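Local structure of manganese-dependent ADP-ribose/CDP-alcohol diphosphatase (Danio rerio, 2NXF) at residues 60-65 / 73-78; 96-101 / 105-110. The protein probably hydrolyses ADP-ribose and CDP-alcohols such as CDP-choline to nucleoside monophosphates at a dinuclear metal centre. All coordinates share one frame; numbering follows the deposited sequence.

Contact 1: 60-65 / 73-78; sequences DIIDGH and DRALDT. With ZN (zinc ion), chain B; ZN (zinc ion), chain C.
Ile62 and Leu76 make the nearest backbone approach of the two segments, their CA atoms 6.4 Å apart, so the loop 60-65 lies close against one flank of the helix that runs through 73-78. Asp60 takes a left-handed backbone conformation, breaking the extended path just after strand 54-57. Across the contact the meeting is apolar. Ile62 carries most of it: its CB points at the helix, and CG2 comes to rest 3.6 Å from Ala75 O and 4.0 Å from Ala75 CB, touching the backbone as well as the methyl. The other branch starts between the backbone N and the carbonyl carbon (chi1 58°), which brings CD1 alongside Leu76 CB. Further along Leu76, CD1 meets Ile61 CG2 at 4.3 Å, a looser contact. All four touching residues are buried.

The polar side chains of the loop serve other ends. Asp60 OD2 bridges the two zinc ions at 2.2 Å to each ZN, and one water also binds both metals; the other carboxylate oxygen, Asp60 OD1, accepts from His97 N, which would help fix the turn of the carboxylate. Three residues on, Asp63 OD2 caps the following helical turn, taking the His65 N hydrogen at 2.8 Å on its anti side, 30° out of the carboxylate plane. The sequence DIID thus places a metal ligand and a helix cap at its two ends and the packing isoleucines between, as in the GDxxD signature of metallophosphoesterases.

In the fold, the loop follows strand 54-57 and leads into helix 65-68. Ile61 and Ile62 also touch Val79 on helix 72-84, extending the seam along that helix, while Ile62 reaches Asn101 on helix 96-101.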
loop_
_atom_site.group_PDB
_atom_site.type_symbol
_atom_site.label_atom_id
_atom_site.label_comp_id
_atom_site.label_asym_id
_atom_site.label_seq_id
_atom_site.Cartn_x
_atom_site.Cartn_y
_atom_site.Cartn_z
ATOM N N ASP A 60 0.149 -5.818 3.427
ATOM C CA ASP A 60 -0.514 -6.633 4.443
ATOM C C ASP A 60 -1.121 -7.861 3.788
ATOM O O ASP A 60 -2.286 -8.171 4.037
ATOM C CB ASP A 60 -1.613 -5.839 5.169
ATOM C CG ASP A 60 -1.059 -4.795 6.139
ATOM O OD1 ASP A 60 0.174 -4.674 6.296
ATOM O OD2 ASP A 60 -1.864 -4.058 6.712
ATOM N N ILE A 61 -0.338 -8.567 2.961
ATOM C CA ILE A 61 -0.882 -9.744 2.245
ATOM C C ILE A 61 -1.081 -10.950 3.185
ATOM O O ILE A 61 -1.952 -11.786 2.944
ATOM C CB ILE A 61 -0.033 -10.096 1.010
ATOM C CG1 ILE A 61 -0.877 -10.892 0.003
ATOM C CG2 ILE A 61 1.296 -10.761 1.433
ATOM C CD1 ILE A 61 -0.136 -11.260 -1.277
ATOM N N ILE A 62 -0.282 -11.037 4.260
ATOM C CA ILE A 62 -0.547 -12.048 5.291
ATOM C C ILE A 62 -0.550 -11.373 6.646
ATOM O O ILE A 62 0.150 -10.386 6.833
ATOM C CB ILE A 62 0.482 -13.219 5.292
ATOM C CG1 ILE A 62 1.914 -12.715 5.494
ATOM C CG2 ILE A 62 0.365 -14.075 4.004
ATOM C CD1 ILE A 62 2.867 -13.839 5.963
ATOM N N ASP A 63 -1.321 -11.902 7.590
ATOM C CA ASP A 63 -1.455 -11.220 8.890
ATOM C C ASP A 63 -0.254 -11.477 9.793
ATOM O O ASP A 63 0.354 -12.548 9.736
ATOM C CB ASP A 63 -2.725 -11.685 9.602
ATOM C CG ASP A 63 -3.144 -10.730 10.693
ATOM O OD1 ASP A 63 -3.747 -9.683 10.372
ATOM O OD2 ASP A 63 -2.839 -11.008 11.856
ATOM N N GLY A 64 0.065 -10.508 10.650
ATOM C CA GLY A 64 1.091 -10.697 11.667
ATOM C C GLY A 64 0.786 -11.838 12.636
ATOM O O GLY A 64 1.695 -12.372 13.279
ATOM N N HIS A 65 -0.486 -12.228 12.753
ATOM C CA HIS A 65 -0.831 -13.397 13.583
ATOM C C HIS A 65 -0.119 -14.666 13.129
ATOM O O HIS A 65 0.065 -15.587 13.911
ATOM C CB HIS A 65 -2.339 -13.658 13.613
ATOM C CG HIS A 65 -3.073 -12.818 14.609
ATOM N ND1 HIS A 65 -3.919 -11.796 14.240
ATOM C CD2 HIS A 65 -3.072 -12.832 15.964
ATOM C CE1 HIS A 65 -4.430 -11.234 15.324
ATOM N NE2 HIS A 65 -3.928 -11.840 16.382
ATOM N N ASP A 73 5.820 -18.607 6.791
ATOM C CA ASP A 73 6.198 -19.114 5.463
ATOM C C ASP A 73 5.039 -19.837 4.773
ATOM O O ASP A 73 4.814 -19.650 3.566
ATOM C CB ASP A 73 7.400 -20.047 5.559
ATOM C CG ASP A 73 8.697 -19.331 5.947
ATOM O OD1 ASP A 73 8.768 -18.083 5.945
ATOM O OD2 ASP A 73 9.675 -20.056 6.241
ATOM N N ARG A 74 4.310 -20.673 5.513
ATOM C CA ARG A 74 3.201 -21.409 4.881
ATOM C C ARG A 74 2.055 -20.477 4.494
ATOM O O ARG A 74 1.418 -20.684 3.464
ATOM C CB ARG A 74 2.717 -22.602 5.704
ATOM C CG ARG A 74 1.976 -22.283 6.968
ATOM C CD ARG A 74 1.144 -23.506 7.418
ATOM N NE ARG A 74 1.878 -24.775 7.328
ATOM C CZ ARG A 74 1.306 -25.978 7.374
ATOM N NH1 ARG A 74 -0.015 -26.091 7.508
ATOM N NH2 ARG A 74 2.052 -27.077 7.285
ATOM N N ALA A 75 1.812 -19.448 5.305
ATOM C CA ALA A 75 0.795 -18.448 4.970
ATOM C C ALA A 75 1.172 -17.712 3.689
ATOM O O ALA A 75 0.340 -17.514 2.792
ATOM C CB ALA A 75 0.579 -17.449 6.123
ATOM N N LEU A 76 2.429 -17.307 3.589
ATOM C CA LEU A 76 2.867 -16.608 2.379
ATOM C C LEU A 76 2.722 -17.540 1.172
ATOM O O LEU A 76 2.243 -17.128 0.109
ATOM C CB LEU A 76 4.309 -16.113 2.526
ATOM C CG LEU A 76 4.830 -15.369 1.287
ATOM C CD1 LEU A 76 3.982 -14.121 0.983
ATOM C CD2 LEU A 76 6.326 -15.022 1.477
ATOM N N ASP A 77 3.091 -18.805 1.352
ATOM C CA ASP A 77 2.997 -19.794 0.262
ATOM C C ASP A 77 1.564 -19.864 -0.248
ATOM O O ASP A 77 1.321 -19.953 -1.454
ATOM C CB ASP A 77 3.427 -21.176 0.748
ATOM C CG ASP A 77 4.944 -21.340 0.836
ATOM O OD1 ASP A 77 5.701 -20.463 0.363
ATOM O OD2 ASP A 77 5.378 -22.378 1.384
ATOM N N THR A 78 0.620 -19.830 0.683
ATOM C CA THR A 78 -0.789 -19.941 0.354
ATOM C C THR A 78 -1.250 -18.810 -0.562
ATOM O O THR A 78 -1.874 -19.064 -1.601
ATOM C CB THR A 78 -1.659 -20.024 1.629
ATOM O OG1 THR A 78 -1.373 -21.270 2.284
ATOM C CG2 THR A 78 -3.158 -19.988 1.263
HETATM ZN ZN ZN B . -4.070 -4.100 6.969
HETATM ZN ZN ZN C . -1.528 -2.001 7.355
HETATM O O HOH W 1 -3.674 -2.057 7.483
#

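Contact 2: 96-101 / 105-110; sequences NHEFYN and PSLLSS. With ZN (zinc ion), chain C; PO4 (phosphate ion), chain F.
Leu107 has CG anti to its carbonyl carbon (chi1 -75°), and this sends its two methyls to different partners on helix 96-101. CD1 sits 3.8 Å from Phe99 CE1, approaching the ring obliquely; CD2 lies 4.1 Å from Glu98 CB. Both neighbours cross the leucine at about a right angle. Beyond that apolar stem, Glu98 bends away at chi2, and its carboxylate accepts from Asp60 N, Ile61 N and Gly95 N, so three backbone amides satisfy a buried carboxylate that is probably ionised.

At the start of the helix Asn96, with chi1 52°, turns its amide to the metal: OD1 binds a zinc ion at 2.1 Å. Its ND2 gives one hydrogen to Tyr100 OH, practically in the amide plane, and another to phosphate O4 at 2.7 Å, which fixes the amide's rotation. His97 NE2 reaches phosphate O2 at 2.8 Å, almost straight (170°) and near the ring plane, while ND1 accepts from Gly64 N and Tyr100 CE2 lies 3.6 Å above the ring centre. An alanine in place of His97 would probably leave phosphate O2 and Gly64 N without their mates and bare the tyrosine edge. The sequence NHE, preceded by glycine, matches the GNHE signature of calcineurin-like phosphoesterases, here holding metal and anion from one short helix.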
loop_
_atom_site.group_PDB
_atom_site.type_symbol
_atom_site.label_atom_id
_atom_site.label_comp_id
_atom_site.label_asym_id
_atom_site.label_seq_id
_atom_site.Cartn_x
_atom_site.Cartn_y
_atom_site.Cartn_z
ATOM N N ASN A 96 2.769 -2.879 7.097
ATOM C CA ASN A 96 3.143 -3.246 8.472
ATOM C C ASN A 96 3.132 -4.745 8.756
ATOM O O ASN A 96 4.031 -5.233 9.427
ATOM C CB ASN A 96 2.402 -2.437 9.558
ATOM C CG ASN A 96 0.890 -2.445 9.394
ATOM O OD1 ASN A 96 0.374 -2.203 8.304
ATOM N ND2 ASN A 96 0.181 -2.710 10.492
ATOM N N HIS A 97 2.160 -5.478 8.212
ATOM C CA HIS A 97 2.086 -6.925 8.485
ATOM C C HIS A 97 3.203 -7.726 7.837
ATOM O O HIS A 97 3.625 -8.761 8.363
ATOM C CB HIS A 97 0.687 -7.460 8.178
ATOM C CG HIS A 97 -0.304 -7.059 9.220
ATOM N ND1 HIS A 97 -0.674 -7.895 10.250
ATOM C CD2 HIS A 97 -0.938 -5.882 9.443
ATOM C CE1 HIS A 97 -1.527 -7.265 11.039
ATOM N NE2 HIS A 97 -1.697 -6.040 10.579
ATOM N N GLU A 98 3.703 -7.254 6.694
ATOM C CA GLU A 98 4.936 -7.855 6.155
ATOM C C GLU A 98 6.058 -7.762 7.174
ATOM O O GLU A 98 6.764 -8.756 7.412
ATOM C CB GLU A 98 5.367 -7.182 4.848
ATOM C CG GLU A 98 4.647 -7.718 3.602
ATOM C CD GLU A 98 3.195 -7.255 3.482
ATOM O OE1 GLU A 98 2.874 -6.182 4.016
ATOM O OE2 GLU A 98 2.407 -7.965 2.823
ATOM N N PHE A 99 6.240 -6.575 7.762
ATOM C CA PHE A 99 7.323 -6.401 8.749
ATOM C C PHE A 99 7.120 -7.138 10.078
ATOM O O PHE A 99 8.098 -7.481 10.765
ATOM C CB PHE A 99 7.640 -4.918 8.963
ATOM C CG PHE A 99 8.087 -4.227 7.714
ATOM C CD1 PHE A 99 9.353 -4.478 7.167
ATOM C CD2 PHE A 99 7.240 -3.354 7.053
ATOM C CE1 PHE A 99 9.757 -3.821 5.975
ATOM C CE2 PHE A 99 7.629 -2.708 5.864
ATOM C CZ PHE A 99 8.894 -2.954 5.328
ATOM N N TYR A 100 5.865 -7.377 10.444
ATOM C CA TYR A 100 5.578 -8.181 11.630
ATOM C C TYR A 100 6.050 -9.614 11.396
ATOM O O TYR A 100 6.515 -10.270 12.324
ATOM C CB TYR A 100 4.076 -8.219 11.951
ATOM C CG TYR A 100 3.440 -6.883 12.279
ATOM C CD1 TYR A 100 4.182 -5.838 12.836
ATOM C CD2 TYR A 100 2.077 -6.679 12.058
ATOM C CE1 TYR A 100 3.595 -4.610 13.136
ATOM C CE2 TYR A 100 1.469 -5.461 12.344
ATOM C CZ TYR A 100 2.231 -4.422 12.871
ATOM O OH TYR A 100 1.622 -3.212 13.123
ATOM N N ASN A 101 5.905 -10.096 10.162
ATOM C CA ASN A 101 6.289 -11.474 9.828
ATOM C C ASN A 101 7.753 -11.672 9.472
ATOM O O ASN A 101 8.314 -12.714 9.789
ATOM C CB ASN A 101 5.447 -11.986 8.651
ATOM C CG ASN A 101 4.044 -12.388 9.071
ATOM O OD1 ASN A 101 3.854 -13.454 9.654
ATOM N ND2 ASN A 101 3.064 -11.516 8.814
ATOM N N PRO A 105 15.885 -8.235 5.088
ATOM C CA PRO A 105 16.636 -9.214 4.290
ATOM C C PRO A 105 15.781 -10.414 3.867
ATOM O O PRO A 105 15.908 -10.880 2.723
ATOM C CB PRO A 105 17.749 -9.657 5.245
ATOM C CG PRO A 105 17.956 -8.492 6.133
ATOM C CD PRO A 105 16.559 -7.980 6.378
ATOM N N SER A 106 14.922 -10.899 4.769
ATOM C CA SER A 106 13.967 -11.956 4.426
ATOM C C SER A 106 13.013 -11.536 3.322
ATOM O O SER A 106 12.775 -12.278 2.368
ATOM C CB SER A 106 13.184 -12.419 5.656
ATOM O OG SER A 106 14.083 -13.105 6.534
ATOM N N LEU A 107 12.450 -10.345 3.453
ATOM C CA LEU A 107 11.546 -9.845 2.431
ATOM C C LEU A 107 12.271 -9.688 1.084
ATOM O O LEU A 107 11.728 -10.060 0.038
ATOM C CB LEU A 107 10.915 -8.527 2.880
ATOM C CG LEU A 107 9.835 -8.709 3.948
ATOM C CD1 LEU A 107 9.609 -7.392 4.666
ATOM C CD2 LEU A 107 8.543 -9.226 3.296
ATOM N N LEU A 108 13.499 -9.180 1.112
ATOM C CA LEU A 108 14.240 -9.002 -0.132
ATOM C C LEU A 108 14.511 -10.322 -0.863
ATOM O O LEU A 108 14.514 -10.357 -2.102
ATOM C CB LEU A 108 15.520 -8.211 0.104
ATOM C CG LEU A 108 15.976 -7.348 -1.073
ATOM C CD1 LEU A 108 15.012 -6.189 -1.312
ATOM C CD2 LEU A 108 17.372 -6.842 -0.803
ATOM N N SER A 109 14.710 -11.405 -0.111
ATOM C CA SER A 109 14.991 -12.714 -0.715
ATOM C C SER A 109 13.716 -13.487 -1.082
ATOM O O SER A 109 13.797 -14.610 -1.605
ATOM C CB SER A 109 15.868 -13.560 0.227
ATOM O OG SER A 109 15.082 -14.027 1.312
ATOM N N SER A 110 12.555 -12.892 -0.805
ATOM C CA SER A 110 11.265 -13.590 -0.921
ATOM C C SER A 110 10.527 -13.306 -2.235
ATOM O O SER A 110 10.934 -12.442 -3.010
ATOM C CB SER A 110 10.348 -13.194 0.234
ATOM O OG SER A 110 9.745 -11.916 -0.012
HETATM ZN ZN ZN C . -1.528 -2.001 7.355
HETATM P P PO4 F . -3.639 -3.231 10.152
HETATM O O1 PO4 F . -4.708 -2.180 10.355
HETATM O O2 PO4 F . -3.434 -3.993 11.446
HETATM O O3 PO4 F . -4.064 -4.290 9.152
HETATM O O4 PO4 F . -2.364 -2.613 9.664
HETATM O O HOH W 1 -3.674 -2.057 7.483
#

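In the fold
From the N terminus, strands 6-11 and 54-57 precede contact 1, which closes the short loop holding helix 65-68 and brings helix 72-84 back against the segment that follows strand 54-57. The chain then passes through strand 89-92, an outermost strand of the same sheet, before contact 2 closes a tighter turn, only three residues separating segments 96-101 and 105-110 and two separating the helices. The two contacts are in series, neither enclosing the other. They nevertheless touch, with centres 10 Å apart: Ile62 O packs 3.3 Å from His97 CB. Asp60 and Asn96, one from each contact, also bind the same zinc ion, whose remaining protein ligands, His228 and His265, come from much later in the chain.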